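Local coordinates for protein beta-1,3-glucanosyltransferase (Rhizomucor miehei CAU432, PDB 4WTP) that is a carbohydrate-active enzyme of glycoside hydrolase family 17, built on a (beta/alpha)8 barrel, at residues Gly225-Gly230 / Ser236-Glu241. Numbering follows the deposited sequence.
Sequences GWPSAG and SVASVE
CG of W226 sits anti to the backbone N (chi1 -169°), and this, with the turn of the ring about chi2, carries the far side of the indole to S236 and V237. At its edge NE1 donates to the carbonyl O of V237 over 2.9 Å, with an N-H...O angle of 152°. The oxygen lies almost in the indole plane, whereas the donor stands well above the carbonyl plane. N242 ND2 bonds to the same oxygen, giving it two donors. Farther along the ring, CH2 of W226 approaches S236 CB to 3.7 Å, while S236 OG turns to the carbonyl O of V194.

Beyond the tryptophan the backbones themselves meet. P227 O accepts a weak hydrogen bond from S239 N and also faces A238 CA at 3.4 Å in a CA-H...O contact. The proline ring adds an apolar touch, its CG 3.8 Å from A238 CB, and that methyl also comes within 3.5 Å of A229 O. A straighter CA-H...O contact joins S228 CA to S239 O at 3.4 Å, with an angle at H of 159°. S228 CB rests 3.9 Å from V240 CG1, and its OG is hydrogen-bonded to K289 NZ.

S239 is the N-cap of helix 240-256: its OG accepts from the backbone N-H of N242, and the weak S239 N to P227 O bond joins the 225-230 loop to the chain just where that helix begins. In this barrel, 225-230 follows strand 219-223 and leads into the small 232-233/236-237 hairpin, which folds back on it. Y190 meets the W226 indole edge-to-face and Y246 of helix 240-256 meets it at an inclined angle, while I196 and A199 bring helix 196-212 against the same side chain.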
loop_
_atom_site.group_PDB
_atom_site.type_symbol
_atom_site.label_atom_id
_atom_site.label_comp_id
_atom_site.label_asym_id
_atom_site.label_seq_id
_atom_site.Cartn_x
_atom_site.Cartn_y
_atom_site.Cartn_z
ATOM N N GLY A 225 -1.909 -2.197 9.113
ATOM C CA GLY A 225 -3.324 -2.325 9.455
ATOM C C GLY A 225 -3.484 -3.377 10.533
ATOM O O GLY A 225 -2.492 -3.945 11.003
ATOM N N TRP A 226 -4.733 -3.676 10.898
ATOM C CA TRP A 226 -5.027 -4.531 12.033
ATOM C C TRP A 226 -6.383 -5.156 11.758
ATOM O O TRP A 226 -7.347 -4.444 11.399
ATOM C CB TRP A 226 -5.086 -3.707 13.330
ATOM C CG TRP A 226 -5.135 -4.558 14.560
ATOM C CD1 TRP A 226 -6.237 -5.242 15.080
ATOM C CD2 TRP A 226 -4.005 -4.888 15.421
ATOM N NE1 TRP A 226 -5.857 -5.907 16.229
ATOM C CE2 TRP A 226 -4.530 -5.723 16.482
ATOM C CE3 TRP A 226 -2.667 -4.528 15.455
ATOM C CZ2 TRP A 226 -3.729 -6.201 17.499
ATOM C CZ3 TRP A 226 -1.869 -5.052 16.471
ATOM C CH2 TRP A 226 -2.388 -5.857 17.479
ATOM N N PRO A 227 -6.538 -6.474 11.978
ATOM C CA PRO A 227 -7.797 -7.143 11.644
ATOM C C PRO A 227 -8.866 -7.006 12.723
ATOM O O PRO A 227 -8.599 -6.966 13.934
ATOM C CB PRO A 227 -7.377 -8.613 11.489
ATOM C CG PRO A 227 -6.267 -8.760 12.477
ATOM C CD PRO A 227 -5.515 -7.441 12.400
ATOM N N SER A 228 -10.114 -6.934 12.272
ATOM C CA SER A 228 -11.227 -6.793 13.230
ATOM C C SER A 228 -11.830 -8.117 13.721
ATOM O O SER A 228 -12.648 -8.104 14.621
ATOM C CB SER A 228 -12.337 -5.943 12.636
ATOM O OG SER A 228 -12.837 -6.531 11.453
ATOM N N ALA A 229 -11.444 -9.234 13.108
ATOM C CA ALA A 229 -11.972 -10.560 13.494
ATOM C C ALA A 229 -11.045 -11.619 12.977
ATOM O O ALA A 229 -10.122 -11.335 12.192
ATOM C CB ALA A 229 -13.392 -10.776 12.961
ATOM N N GLY A 230 -11.265 -12.848 13.439
ATOM C CA GLY A 230 -10.526 -13.993 12.931
ATOM C C GLY A 230 -9.573 -14.601 13.944
ATOM O O GLY A 230 -8.790 -15.499 13.624
ATOM N N SER A 236 -1.558 -10.459 19.952
ATOM C CA SER A 236 -2.275 -9.556 19.051
ATOM C C SER A 236 -3.661 -10.109 18.874
ATOM O O SER A 236 -3.847 -11.146 18.289
ATOM C CB SER A 236 -1.546 -9.441 17.700
ATOM O OG SER A 236 -0.224 -9.056 17.868
ATOM N N VAL A 237 -4.674 -9.371 19.343
ATOM C CA VAL A 237 -6.051 -9.850 19.291
ATOM C C VAL A 237 -6.818 -9.125 18.191
ATOM O O VAL A 237 -6.832 -7.895 18.133
ATOM C CB VAL A 237 -6.754 -9.672 20.664
ATOM C CG1 VAL A 237 -8.227 -10.066 20.596
ATOM C CG2 VAL A 237 -6.004 -10.438 21.753
ATOM N N ALA A 238 -7.457 -9.898 17.325
ATOM C CA ALA A 238 -8.331 -9.339 16.312
ATOM C C ALA A 238 -9.704 -8.969 16.881
ATOM O O ALA A 238 -10.381 -9.842 17.415
ATOM C CB ALA A 238 -8.492 -10.310 15.166
ATOM N N SER A 239 -10.070 -7.683 16.857
ATOM C CA SER A 239 -11.382 -7.217 17.340
ATOM C C SER A 239 -11.637 -5.873 16.704
ATOM O O SER A 239 -10.726 -5.199 16.227
ATOM C CB SER A 239 -11.433 -7.078 18.860
ATOM O OG SER A 239 -10.651 -5.962 19.260
ATOM N N VAL A 240 -12.905 -5.487 16.666
ATOM C CA VAL A 240 -13.245 -4.175 16.098
ATOM C C VAL A 240 -12.654 -3.055 16.974
ATOM O O VAL A 240 -12.177 -2.070 16.448
ATOM C CB VAL A 240 -14.767 -3.988 15.911
ATOM C CG1 VAL A 240 -15.343 -5.062 15.002
ATOM C CG2 VAL A 240 -15.475 -3.975 17.256
ATOM N N GLU A 241 -12.662 -3.241 18.285
ATOM C CA GLU A 241 -12.133 -2.213 19.167
ATOM C C GLU A 241 -10.635 -2.054 18.906
ATOM O O GLU A 241 -10.110 -0.940 18.942
ATOM C CB GLU A 241 -12.393 -2.559 20.640
ATOM C CG GLU A 241 -11.275 -3.308 21.370
ATOM C CD GLU A 241 -11.473 -3.426 22.893
ATOM O OE1 GLU A 241 -10.779 -2.715 23.664
ATOM O OE2 GLU A 241 -12.318 -4.238 23.336
#